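Local coordinates for protein MymaA.19257.a.B3 (Mycobacterium marinum, PDB 6Q10) that is of unknown function but forms the soluble part of a membrane-anchored or secreted mycobacterial protein with a LytR_C-type domain, probably working at the cell envelope, at residues Arg33-Ser38 and Asp111-Thr116; Thr17-Val22 and Thr87-Trp92; Gln43-Ala48 and Pro59-Asp64; Val91-Pro96 and Ala148-Ser153; Pro24-Glu29 and Ser132-Gly137. One frame throughout, in Å; residues are numbered along the deposited sequence.

Contact 1: Arg33-Ser38 and Asp111-Thr116; sequences RVLNAS and DLVLGT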
# COMPACT_ATOMS: atom_id res chain seq x y z
N ARG A 33 0.75 2.85 8.15
CA ARG A 33 1.82 3.76 8.52
C ARG A 33 2.60 4.07 7.26
O ARG A 33 3.02 3.15 6.57
CB ARG A 33 2.78 3.13 9.54
CG ARG A 33 2.17 2.61 10.78
CD ARG A 33 3.32 2.28 11.75
NE ARG A 33 2.86 1.57 12.95
CZ ARG A 33 2.76 0.24 13.05
NH1 ARG A 33 3.10 -0.53 12.02
NH2 ARG A 33 2.32 -0.31 14.17
N VAL A 34 2.80 5.35 6.96
CA VAL A 34 3.63 5.77 5.82
C VAL A 34 5.00 6.11 6.36
O VAL A 34 5.13 6.93 7.28
CB VAL A 34 3.01 6.96 5.08
CG1 VAL A 34 3.86 7.27 3.83
CG2 VAL A 34 1.56 6.64 4.69
N LEU A 35 6.03 5.45 5.84
CA LEU A 35 7.40 5.59 6.34
C LEU A 35 8.27 6.16 5.22
O LEU A 35 8.30 5.63 4.12
CB LEU A 35 7.97 4.24 6.82
CG LEU A 35 7.15 3.55 7.94
CD1 LEU A 35 7.76 2.23 8.32
CD2 LEU A 35 7.05 4.47 9.17
N ASN A 36 8.97 7.24 5.54
CA ASN A 36 9.85 7.91 4.58
C ASN A 36 11.18 7.17 4.51
O ASN A 36 11.93 7.14 5.49
CB ASN A 36 10.07 9.36 5.03
CG ASN A 36 10.96 10.15 4.09
OD1 ASN A 36 12.01 9.67 3.64
ND2 ASN A 36 10.55 11.38 3.79
N ALA A 37 11.49 6.61 3.35
CA ALA A 37 12.83 6.12 3.05
C ALA A 37 13.32 6.77 1.77
O ALA A 37 14.15 6.20 1.05
CB ALA A 37 12.85 4.59 2.93
N SER A 38 12.76 7.94 1.43
CA SER A 38 13.00 8.58 0.15
C SER A 38 13.98 9.73 0.23
O SER A 38 14.56 10.10 -0.79
CB SER A 38 11.68 9.14 -0.41
OG SER A 38 11.28 10.26 0.38
N ASP A 111 2.88 -1.14 6.72
CA ASP A 111 3.76 -0.01 6.45
C ASP A 111 3.88 0.19 4.94
O ASP A 111 4.31 -0.73 4.24
CB ASP A 111 5.14 -0.23 7.05
CG ASP A 111 5.11 -0.46 8.57
OD1 ASP A 111 4.16 0.01 9.22
OD2 ASP A 111 6.02 -1.12 9.11
N LEU A 112 3.55 1.40 4.46
CA LEU A 112 3.85 1.83 3.10
C LEU A 112 5.14 2.63 3.18
O LEU A 112 5.19 3.69 3.81
CB LEU A 112 2.72 2.68 2.52
CG LEU A 112 3.07 3.35 1.20
CD1 LEU A 112 3.41 2.32 0.10
CD2 LEU A 112 1.87 4.24 0.80
N VAL A 113 6.22 2.07 2.62
CA VAL A 113 7.56 2.64 2.72
C VAL A 113 7.88 3.32 1.41
O VAL A 113 7.91 2.67 0.36
CB VAL A 113 8.60 1.56 3.04
CG1 VAL A 113 9.96 2.23 3.35
CG2 VAL A 113 8.11 0.73 4.24
N LEU A 114 8.10 4.63 1.45
CA LEU A 114 8.34 5.41 0.24
C LEU A 114 9.82 5.37 -0.08
O LEU A 114 10.64 5.81 0.73
CB LEU A 114 7.91 6.86 0.43
CG LEU A 114 6.46 6.91 0.94
CD1 LEU A 114 6.12 8.40 1.06
CD2 LEU A 114 5.48 6.17 0.05
N GLY A 115 10.15 4.88 -1.27
CA GLY A 115 11.52 4.93 -1.74
C GLY A 115 11.83 6.22 -2.50
O GLY A 115 10.98 7.08 -2.71
N THR A 116 13.09 6.33 -2.90
CA THR A 116 13.57 7.56 -3.53
C THR A 116 12.79 7.88 -4.79
O THR A 116 12.69 9.05 -5.18
CB THR A 116 15.05 7.46 -3.88
OG1 THR A 116 15.25 6.34 -4.77
CG2 THR A 116 15.88 7.28 -2.64
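R33-N36 and D111-L114 lie side by side as parallel strands, 4.6 Å apart at their axes' closest approach and 24° apart in direction, with R33 opposite D111 and N36 opposite L114. Backbone bonds alternate: R33 O accepts from L112 N, L35 N gives to L112 O (2.8 Å), L35 O accepts from L114 N, and A37 N reaches L114 O.

On the face of R33, L35, D111 and V113, R33 and D111 extend the same way. NH1 of R33 meets the syn lone pair of D111 OD1 at 3.0 Å, the oxygen lying in the guanidinium plane although the two planar groups are 60° apart. R105 holds OD2, so two arginines share this buried carboxylate. L35 CD1 lies 3.8 Å from D111 CG, which probably helps to shield the acid. On the other face the aliphatic V34 and L114 suit the helix that covers them: V34 CG1 packs on L114 CD1 at 3.7 Å, and both touch helix 43-54. A37, with only a methyl, sets CB 3.8 Å from V113 CG1.

In the conformer given, N36 OD1 accepts from S38 N at 2.9 Å, an Asx turn leading from an interior strand, next to the sheet edge, toward the crossover helix of a beta-alpha-beta unit.

Contact 2: Thr17-Val22 and Thr87-Trp92; sequences TEMTDV and TAAAVW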
# COMPACT_ATOMS: atom_id res chain seq x y z
N THR A 17 1.50 -12.55 -8.10
CA THR A 17 0.48 -13.56 -8.35
C THR A 17 -0.31 -13.85 -7.09
O THR A 17 -1.55 -13.85 -7.10
CB THR A 17 1.15 -14.82 -8.88
OG1 THR A 17 1.79 -14.52 -10.12
CG2 THR A 17 0.13 -15.93 -9.04
N GLU A 18 0.39 -14.04 -5.97
CA GLU A 18 -0.30 -14.33 -4.72
C GLU A 18 -1.13 -13.15 -4.27
O GLU A 18 -2.30 -13.31 -3.89
CB GLU A 18 0.70 -14.73 -3.65
CG GLU A 18 0.02 -14.96 -2.29
CD GLU A 18 0.93 -15.56 -1.25
OE1 GLU A 18 2.12 -15.78 -1.55
OE2 GLU A 18 0.46 -15.81 -0.11
N MET A 19 -0.57 -11.93 -4.34
CA MET A 19 -1.33 -10.81 -3.78
C MET A 19 -2.53 -10.43 -4.64
O MET A 19 -3.49 -9.85 -4.12
CB MET A 19 -0.42 -9.60 -3.58
CG MET A 19 -1.13 -8.41 -2.87
SD MET A 19 -1.66 -8.67 -1.14
CE MET A 19 -0.11 -9.44 -0.81
N THR A 20 -2.49 -10.69 -5.95
CA THR A 20 -3.63 -10.35 -6.79
C THR A 20 -4.89 -11.09 -6.36
O THR A 20 -6.00 -10.58 -6.56
CB THR A 20 -3.30 -10.66 -8.24
OG1 THR A 20 -2.24 -9.80 -8.65
CG2 THR A 20 -4.50 -10.42 -9.14
N ASP A 21 -4.74 -12.24 -5.71
CA ASP A 21 -5.90 -13.01 -5.27
C ASP A 21 -6.45 -12.57 -3.92
O ASP A 21 -7.47 -13.12 -3.49
CB ASP A 21 -5.55 -14.50 -5.22
CG ASP A 21 -5.46 -15.12 -6.61
OD1 ASP A 21 -6.05 -14.55 -7.55
OD2 ASP A 21 -4.79 -16.16 -6.75
N VAL A 22 -5.83 -11.60 -3.25
CA VAL A 22 -6.31 -11.13 -1.95
C VAL A 22 -7.38 -10.07 -2.15
O VAL A 22 -7.19 -9.10 -2.90
CB VAL A 22 -5.14 -10.60 -1.12
CG1 VAL A 22 -5.66 -9.97 0.21
CG2 VAL A 22 -4.12 -11.71 -0.87
N THR A 87 -5.34 -5.29 4.06
CA THR A 87 -4.94 -3.90 4.03
C THR A 87 -3.82 -3.67 3.04
O THR A 87 -3.84 -2.69 2.28
CB THR A 87 -4.54 -3.46 5.43
OG1 THR A 87 -5.71 -3.49 6.25
CG2 THR A 87 -3.98 -2.05 5.39
N ALA A 88 -2.83 -4.55 3.04
CA ALA A 88 -1.74 -4.39 2.10
C ALA A 88 -2.25 -4.43 0.66
O ALA A 88 -1.76 -3.69 -0.20
CB ALA A 88 -0.68 -5.47 2.32
N ALA A 89 -3.25 -5.28 0.39
CA ALA A 89 -3.81 -5.35 -0.96
C ALA A 89 -4.47 -4.03 -1.34
O ALA A 89 -4.42 -3.63 -2.51
CB ALA A 89 -4.83 -6.49 -1.04
N ALA A 90 -5.13 -3.39 -0.37
CA ALA A 90 -5.74 -2.09 -0.62
C ALA A 90 -4.68 -1.02 -0.90
O ALA A 90 -4.82 -0.24 -1.85
CB ALA A 90 -6.62 -1.67 0.58
N VAL A 91 -3.62 -0.98 -0.08
CA VAL A 91 -2.53 -0.04 -0.33
C VAL A 91 -1.90 -0.31 -1.70
O VAL A 91 -1.53 0.62 -2.42
CB VAL A 91 -1.49 -0.12 0.79
CG1 VAL A 91 -0.34 0.84 0.52
CG2 VAL A 91 -2.16 0.22 2.14
N TRP A 92 -1.76 -1.58 -2.07
CA TRP A 92 -1.09 -1.91 -3.32
C TRP A 92 -1.83 -1.40 -4.55
O TRP A 92 -1.22 -1.21 -5.60
CB TRP A 92 -0.90 -3.45 -3.37
CG TRP A 92 0.08 -3.99 -4.35
CD1 TRP A 92 1.29 -3.47 -4.70
CD2 TRP A 92 -0.08 -5.20 -5.09
NE1 TRP A 92 1.90 -4.31 -5.62
CE2 TRP A 92 1.06 -5.37 -5.88
CE3 TRP A 92 -1.11 -6.14 -5.18
CZ2 TRP A 92 1.22 -6.46 -6.75
CZ3 TRP A 92 -0.95 -7.23 -6.03
CH2 TRP A 92 0.21 -7.37 -6.78
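M19 sends CG trans to its own backbone N (chi1 -175°) and then bends twice, at chi2 65° and at chi3, while W92 carries its indole out with CG likewise opposite N (chi1 -164°). With these torsions the two side chains overlap lengthwise, each running toward the other's backbone. M19 CB comes 3.4 Å from W92 CZ3, and CG lies obliquely against the same benzo end of the indole. The bend carries the sulfur along to helix 85-94, the helix of W92, where M19 SD touches A89 CB at 3.8 Å. A flexible, unbranched methionine suits this place, because one chain must cover part of an indole and also pack its sulfur on the methyl of A89. A89 in turn allows approach by having only a methyl: V22 CG1 reaches A89 CB at 3.8 Å, and the CA atoms of V22 and A89 are 6.4 Å apart.

This is packing of the short helix 16-20 and the turn after it on helix 85-94, beside the sheet. Helix 85-94 rests on the sheet through residues such as V91, and M19 reaches F80 and L100 of two of its strands.

T20 comes to the indole from another side. Its backbone N lies near the ring plane at the edge, 3.8 Å from W92 CZ3, and T20 OG1 is 3.9 Å from CZ3. That hydroxyl bonds to R16 O, which meets its polar need within its own helix. V22 N bonds to M19 O at 3.0 Å, a turn that brings the valine round to face A89.

Contact 3: Gln43-Ala48 and Pro59-Asp64; sequences QAADVA and PTAAND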
# COMPACT_ATOMS: atom_id res chain seq x y z
N GLN A 43 7.48 13.94 2.67
CA GLN A 43 6.76 13.10 1.72
C GLN A 43 5.85 12.09 2.41
O GLN A 43 4.76 11.80 1.90
CB GLN A 43 7.72 12.36 0.80
CG GLN A 43 6.95 11.77 -0.37
CD GLN A 43 7.85 11.16 -1.39
OE1 GLN A 43 8.93 10.65 -1.06
NE2 GLN A 43 7.43 11.18 -2.64
N ALA A 44 6.28 11.51 3.53
CA ALA A 44 5.38 10.57 4.20
C ALA A 44 4.12 11.26 4.69
O ALA A 44 3.03 10.69 4.58
CB ALA A 44 6.08 9.84 5.36
N ALA A 45 4.24 12.47 5.21
CA ALA A 45 3.05 13.20 5.65
C ALA A 45 2.13 13.51 4.47
O ALA A 45 0.90 13.43 4.60
CB ALA A 45 3.45 14.49 6.38
N ASP A 46 2.72 13.90 3.33
CA ASP A 46 1.92 14.19 2.14
C ASP A 46 1.15 12.96 1.70
O ASP A 46 -0.05 13.04 1.40
CB ASP A 46 2.81 14.68 1.00
CG ASP A 46 3.44 16.01 1.28
OD1 ASP A 46 2.88 16.77 2.10
OD2 ASP A 46 4.49 16.30 0.67
N VAL A 47 1.82 11.81 1.66
CA VAL A 47 1.16 10.60 1.17
C VAL A 47 0.13 10.11 2.18
O VAL A 47 -0.97 9.67 1.79
CB VAL A 47 2.21 9.51 0.83
CG1 VAL A 47 1.54 8.14 0.57
CG2 VAL A 47 3.02 9.95 -0.37
N ALA A 48 0.44 10.18 3.47
CA ALA A 48 -0.55 9.84 4.49
C ALA A 48 -1.81 10.69 4.34
O ALA A 48 -2.95 10.18 4.46
CB ALA A 48 0.05 10.00 5.90
N PRO A 59 -3.75 7.57 8.14
CA PRO A 59 -2.47 6.88 8.32
C PRO A 59 -1.52 7.73 9.13
O PRO A 59 -1.67 8.95 9.26
CB PRO A 59 -1.96 6.70 6.88
CG PRO A 59 -3.15 6.76 6.06
CD PRO A 59 -4.04 7.77 6.71
N THR A 60 -0.52 7.06 9.69
CA THR A 60 0.53 7.77 10.42
C THR A 60 1.66 8.10 9.44
O THR A 60 1.69 7.62 8.29
CB THR A 60 1.02 6.91 11.58
OG1 THR A 60 1.80 5.83 11.09
CG2 THR A 60 -0.14 6.36 12.37
N ALA A 61 2.57 8.97 9.86
CA ALA A 61 3.70 9.31 8.98
C ALA A 61 4.96 9.50 9.79
O ALA A 61 4.99 10.30 10.73
CB ALA A 61 3.43 10.58 8.17
N ALA A 62 6.02 8.81 9.38
CA ALA A 62 7.28 8.87 10.13
C ALA A 62 8.43 8.50 9.21
O ALA A 62 8.26 8.29 8.01
CB ALA A 62 7.23 7.94 11.34
N ASN A 63 9.63 8.42 9.79
CA ASN A 63 10.79 7.94 9.04
C ASN A 63 10.90 6.42 9.14
O ASN A 63 10.55 5.81 10.15
CB ASN A 63 12.07 8.58 9.55
CG ASN A 63 12.25 10.03 9.10
OD1 ASN A 63 11.55 10.51 8.22
ND2 ASN A 63 13.23 10.73 9.69
N ASP A 64 11.41 5.80 8.08
CA ASP A 64 11.63 4.34 8.12
C ASP A 64 12.90 3.99 8.88
O ASP A 64 13.99 4.43 8.50
CB ASP A 64 11.75 3.80 6.70
CG ASP A 64 12.07 2.32 6.68
OD1 ASP A 64 11.71 1.63 7.65
OD2 ASP A 64 12.69 1.86 5.70
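P59 meets A48 along one side of its ring. Its CB lies 4.0 Å from A48 CB, CG turns to the backbone and comes 3.8 Å from A48 O, and CD is nearer still to that oxygen, at 3.5 Å. The ring thus passes from methyl packing at one end to contact with a helix carbonyl at the other. It fixes phi at -76°, compatible with the extended chain that begins here, and also touches L51 and K52 farther along the helix.

Next on this side is A61, whose CB sits over the helix backbone 3.6 Å from A45 N. Two helix methyls flank it: A44 CB is 3.9 Å from A61 CB, and A48 CB is 4.1 Å from A61 CB. Helix 43-48 and strand 60-63 run nearly antiparallel, at 163°, as the second and third elements of a beta-alpha-beta crossover whose first strand is 32-36. The axes approach to 7.0 Å, a short separation made possible because alanine methyls fill the interface.

The helix methyls also rest on the strand's peptide groups: A44 CB is 3.8 Å from A62 O, while A48 CB approaches T60 O. No hydrogen bond joins helix to strand; T60 and A62 instead make backbone bonds with strand 32-36. In accord with the alternation of a strand, T60 and A62 point their CB atoms away from the helix, and their side chains touch R33 and L35 respectively. A45 and A61 lie toward the exposed margin of this outermost strand.

Contact 4: Val91-Pro96 and Ala148-Ser153; sequences VWLVAP and AKIHAS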
# COMPACT_ATOMS: atom_id res chain seq x y z
N VAL A 91 -3.62 -0.98 -0.08
CA VAL A 91 -2.53 -0.04 -0.33
C VAL A 91 -1.90 -0.31 -1.70
O VAL A 91 -1.53 0.62 -2.42
CB VAL A 91 -1.49 -0.12 0.79
CG1 VAL A 91 -0.34 0.84 0.52
CG2 VAL A 91 -2.16 0.22 2.14
N TRP A 92 -1.76 -1.58 -2.07
CA TRP A 92 -1.09 -1.91 -3.32
C TRP A 92 -1.83 -1.40 -4.55
O TRP A 92 -1.22 -1.21 -5.60
CB TRP A 92 -0.90 -3.45 -3.37
CG TRP A 92 0.08 -3.99 -4.35
CD1 TRP A 92 1.29 -3.47 -4.70
CD2 TRP A 92 -0.08 -5.20 -5.09
NE1 TRP A 92 1.90 -4.31 -5.62
CE2 TRP A 92 1.06 -5.37 -5.88
CE3 TRP A 92 -1.11 -6.14 -5.18
CZ2 TRP A 92 1.22 -6.46 -6.75
CZ3 TRP A 92 -0.95 -7.23 -6.03
CH2 TRP A 92 0.21 -7.37 -6.78
N LEU A 93 -3.15 -1.19 -4.44
CA LEU A 93 -3.90 -0.58 -5.52
C LEU A 93 -3.37 0.80 -5.88
O LEU A 93 -3.31 1.16 -7.06
CB LEU A 93 -5.37 -0.45 -5.12
CG LEU A 93 -6.09 -1.78 -4.97
CD1 LEU A 93 -7.44 -1.51 -4.30
CD2 LEU A 93 -6.30 -2.46 -6.34
N VAL A 94 -3.01 1.60 -4.86
CA VAL A 94 -2.60 2.97 -5.11
C VAL A 94 -1.08 3.13 -5.07
O VAL A 94 -0.57 4.19 -5.44
CB VAL A 94 -3.30 3.94 -4.13
CG1 VAL A 94 -4.82 3.97 -4.44
CG2 VAL A 94 -3.06 3.54 -2.66
N ALA A 95 -0.35 2.09 -4.67
CA ALA A 95 1.12 2.06 -4.78
C ALA A 95 1.53 0.78 -5.50
O ALA A 95 2.20 -0.09 -4.93
CB ALA A 95 1.75 2.14 -3.39
N PRO A 96 1.11 0.62 -6.75
CA PRO A 96 1.22 -0.70 -7.39
C PRO A 96 2.63 -1.13 -7.75
O PRO A 96 2.82 -2.31 -8.10
CB PRO A 96 0.35 -0.55 -8.65
CG PRO A 96 0.42 0.95 -8.97
CD PRO A 96 0.39 1.59 -7.58
N ALA A 148 -7.09 -7.74 -10.99
CA ALA A 148 -6.11 -8.50 -11.75
C ALA A 148 -5.49 -7.64 -12.85
O ALA A 148 -4.27 -7.66 -13.02
CB ALA A 148 -6.75 -9.75 -12.33
N LYS A 149 -6.31 -6.84 -13.55
CA LYS A 149 -5.79 -6.02 -14.64
C LYS A 149 -4.82 -4.96 -14.14
O LYS A 149 -3.78 -4.71 -14.76
CB LYS A 149 -6.94 -5.37 -15.42
CG LYS A 149 -6.44 -4.39 -16.48
CD LYS A 149 -7.59 -3.62 -17.11
CE LYS A 149 -7.07 -2.47 -17.98
NZ LYS A 149 -8.19 -1.60 -18.45
N ILE A 150 -5.15 -4.31 -13.02
CA ILE A 150 -4.27 -3.29 -12.47
C ILE A 150 -2.89 -3.87 -12.23
O ILE A 150 -1.87 -3.31 -12.66
CB ILE A 150 -4.89 -2.71 -11.19
CG1 ILE A 150 -6.14 -1.92 -11.57
CG2 ILE A 150 -3.89 -1.82 -10.43
CD1 ILE A 150 -7.10 -1.69 -10.41
N HIS A 151 -2.83 -5.01 -11.56
CA HIS A 151 -1.54 -5.55 -11.18
C HIS A 151 -0.85 -6.28 -12.32
O HIS A 151 0.39 -6.36 -12.33
CB HIS A 151 -1.72 -6.43 -9.95
CG HIS A 151 -2.20 -5.65 -8.78
ND1 HIS A 151 -1.52 -4.54 -8.33
CD2 HIS A 151 -3.31 -5.76 -8.02
CE1 HIS A 151 -2.18 -4.02 -7.31
NE2 HIS A 151 -3.27 -4.74 -7.10
N ALA A 152 -1.59 -6.78 -13.30
CA ALA A 152 -0.91 -7.46 -14.39
C ALA A 152 -0.30 -6.51 -15.38
O ALA A 152 0.52 -6.94 -16.20
CB ALA A 152 -1.89 -8.36 -15.15
N SER A 153 -0.73 -5.25 -15.38
CA SER A 153 -0.41 -4.33 -16.46
C SER A 153 0.51 -3.21 -16.01
O SER A 153 0.89 -2.37 -16.84
CB SER A 153 -1.68 -3.73 -17.06
OG SER A 153 -2.37 -2.92 -16.13
O HOH W 1 1.08 -3.91 -9.38
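W92 and H151 stack face to face where the end portion of helix 85-94 meets the C-terminal helix 144-153, a helix-helix junction near the disulfide C97-C155, which probably helps to tie the two ends together; its cysteines follow shortly after the two segments.

The aromatic pair dominates. The six-membered ring of W92 and the imidazole have centroids 3.5 Å apart and planes only 8° from parallel, each ring reaching out from its own helix to meet the other. H151 turns CG away from its carbonyl carbon (chi1 -63°), and its second torsion lays the ring flat along the indole. A large planar tryptophan gives the imidazole a broad surface on which to lie. On the opposite face of H151, I150 CG2 sits near the rim, 4.1 Å above the plane.

Aliphatic packing flanks the stack. L93 CD2 meets I150 CD1 at 4.2 Å and also lies 3.9 Å from H151 NE2, the leucine and histidine side chains roughly perpendicular. Beyond this segment pair, L93 reaches V130 and I150 reaches I127, so both join the packing with helix 125-132.

The polar interaction is carried by water. One molecule lies in the imidazole plane, hydrogen-bonded to H151 ND1 at 2.9 Å, and donates to P96 O at 2.7 Å.

Contact 5: Pro24-Glu29 and Ser132-Gly137; sequences PAQLGE and SSLRPG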
# COMPACT_ATOMS: atom_id res chain seq x y z
N PRO A 24 -9.03 -6.81 -1.29
CA PRO A 24 -8.57 -5.66 -0.50
C PRO A 24 -9.57 -5.33 0.60
O PRO A 24 -10.79 -5.52 0.46
CB PRO A 24 -8.47 -4.52 -1.52
CG PRO A 24 -8.61 -5.15 -2.88
CD PRO A 24 -9.21 -6.51 -2.72
N ALA A 25 -9.01 -4.81 1.69
CA ALA A 25 -9.78 -4.35 2.84
C ALA A 25 -10.63 -3.13 2.50
O ALA A 25 -10.29 -2.32 1.65
CB ALA A 25 -8.82 -3.95 3.97
N GLN A 26 -11.74 -2.98 3.23
CA GLN A 26 -12.40 -1.68 3.28
C GLN A 26 -11.44 -0.61 3.80
O GLN A 26 -10.75 -0.81 4.81
CB GLN A 26 -13.64 -1.74 4.18
CG GLN A 26 -14.67 -2.77 3.73
CD GLN A 26 -15.29 -2.47 2.35
OE1 GLN A 26 -15.13 -3.25 1.41
NE2 GLN A 26 -16.00 -1.36 2.25
N LEU A 27 -11.40 0.53 3.12
CA LEU A 27 -10.38 1.53 3.44
C LEU A 27 -10.50 2.03 4.89
O LEU A 27 -9.50 2.36 5.52
CB LEU A 27 -10.47 2.70 2.47
CG LEU A 27 -10.45 2.30 0.99
CD1 LEU A 27 -10.47 3.56 0.14
CD2 LEU A 27 -9.25 1.42 0.68
N GLY A 28 -11.72 2.10 5.40
CA GLY A 28 -11.99 2.55 6.74
C GLY A 28 -11.74 1.51 7.80
O GLY A 28 -12.07 1.74 8.98
N GLU A 29 -11.18 0.38 7.42
CA GLU A 29 -10.87 -0.71 8.32
C GLU A 29 -9.39 -1.05 8.23
O GLU A 29 -9.00 -2.21 8.41
CB GLU A 29 -11.74 -1.92 7.99
CG GLU A 29 -13.17 -1.67 8.41
CD GLU A 29 -14.11 -2.79 8.05
OE1 GLU A 29 -13.67 -3.80 7.45
OE2 GLU A 29 -15.31 -2.66 8.31
N SER A 132 -13.92 2.56 -4.95
CA SER A 132 -15.32 2.83 -4.61
C SER A 132 -15.99 1.63 -3.94
O SER A 132 -16.89 1.82 -3.10
CB SER A 132 -16.08 3.27 -5.87
OG SER A 132 -16.36 2.18 -6.74
N SER A 133 -15.59 0.40 -4.28
CA SER A 133 -16.13 -0.80 -3.64
C SER A 133 -15.57 -1.04 -2.25
O SER A 133 -16.02 -1.98 -1.58
CB SER A 133 -15.83 -2.04 -4.48
OG SER A 133 -16.31 -1.86 -5.78
N LEU A 134 -14.60 -0.24 -1.82
CA LEU A 134 -13.95 -0.36 -0.52
C LEU A 134 -14.36 0.78 0.40
O LEU A 134 -13.72 1.01 1.43
CB LEU A 134 -12.43 -0.41 -0.70
CG LEU A 134 -11.96 -1.46 -1.72
CD1 LEU A 134 -10.43 -1.39 -1.85
CD2 LEU A 134 -12.39 -2.85 -1.29
N ARG A 135 -15.43 1.49 0.06
CA ARG A 135 -15.91 2.59 0.86
C ARG A 135 -17.33 2.25 1.29
O ARG A 135 -17.92 1.31 0.75
CB ARG A 135 -15.89 3.90 0.07
CG ARG A 135 -14.51 4.34 -0.35
CD ARG A 135 -14.56 5.76 -0.90
NE ARG A 135 -13.23 6.16 -1.33
CZ ARG A 135 -12.84 6.23 -2.60
NH1 ARG A 135 -13.68 5.98 -3.58
NH2 ARG A 135 -11.58 6.58 -2.88
N PRO A 136 -17.89 2.95 2.28
CA PRO A 136 -19.30 2.74 2.64
C PRO A 136 -20.24 3.04 1.47
O PRO A 136 -19.97 3.87 0.61
CB PRO A 136 -19.52 3.72 3.80
CG PRO A 136 -18.15 3.85 4.41
CD PRO A 136 -17.20 3.83 3.25
N GLY A 137 -21.37 2.32 1.45
CA GLY A 137 -22.29 2.47 0.35
C GLY A 137 -21.80 1.90 -0.97
O GLY A 137 -22.28 2.32 -2.03
O HOH W 2 -14.32 2.07 4.30
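L134 and L27 share a conformation, each with CG turned away from the carbonyl carbon and the chain then extended (chi1 -52° and -53°), yet one side chain lies nearly square across the other. L27 CG rests 3.8 Å from L134 CB. The two branches of L134 go on to the residues before L27: CD1 packs on P24 CB at 3.7 Å, and CD2 lies 3.6 Å from P24 O. A branched leucine can thus touch a proline ring and the peptide behind it at once.

This joins two loops far apart in sequence, the one that leads into strand 32-36 and the type I beta turn S132-R135 at the end of helix 125-132; L134 also reaches L93 on helix 85-94. The backbones meet through L27 N, which donates to L134 O at 2.9 Å in the carbonyl plane. A water donates to L134 O, its oxygen 3.1 Å away, and accepts from G28 N.

Q26 is bent at chi2 (-63°), which folds its amide back over the L134 peptide: NE2 is 3.3 Å from L134 C, a packing contact without a hydrogen bond. R135 stays extended from CG to NE, its aliphatic part passing slantwise over L27, with CG 4.1 Å from L27 CD1, while NE bonds to L54 O.

How the contacts relate
Contacts 1 and 3 adjoin, their centres 7 Å apart, and build one side of the mixed sheet: strand 32-36 is paired with 110-114 on one flank and 60-63 on the other. Contacts 2 and 4 lie across the chain's centre from contact 1, 8 Å from each other, and share V91 and W92 of helix 85-94. Contact 5 is 14 Å from contact 2; P24 and A25 pack on that helix, and L134 on L93. L112 links the sheet to helix 85-94 and the turn after it, touching V91 and A95. Along the chain, contact 3 closes within contact 1, itself enclosed by contact 5, which crosses contacts 2 and 4; these meet end to end on helix 85-94, so the N- and C-terminal parts both pack on it.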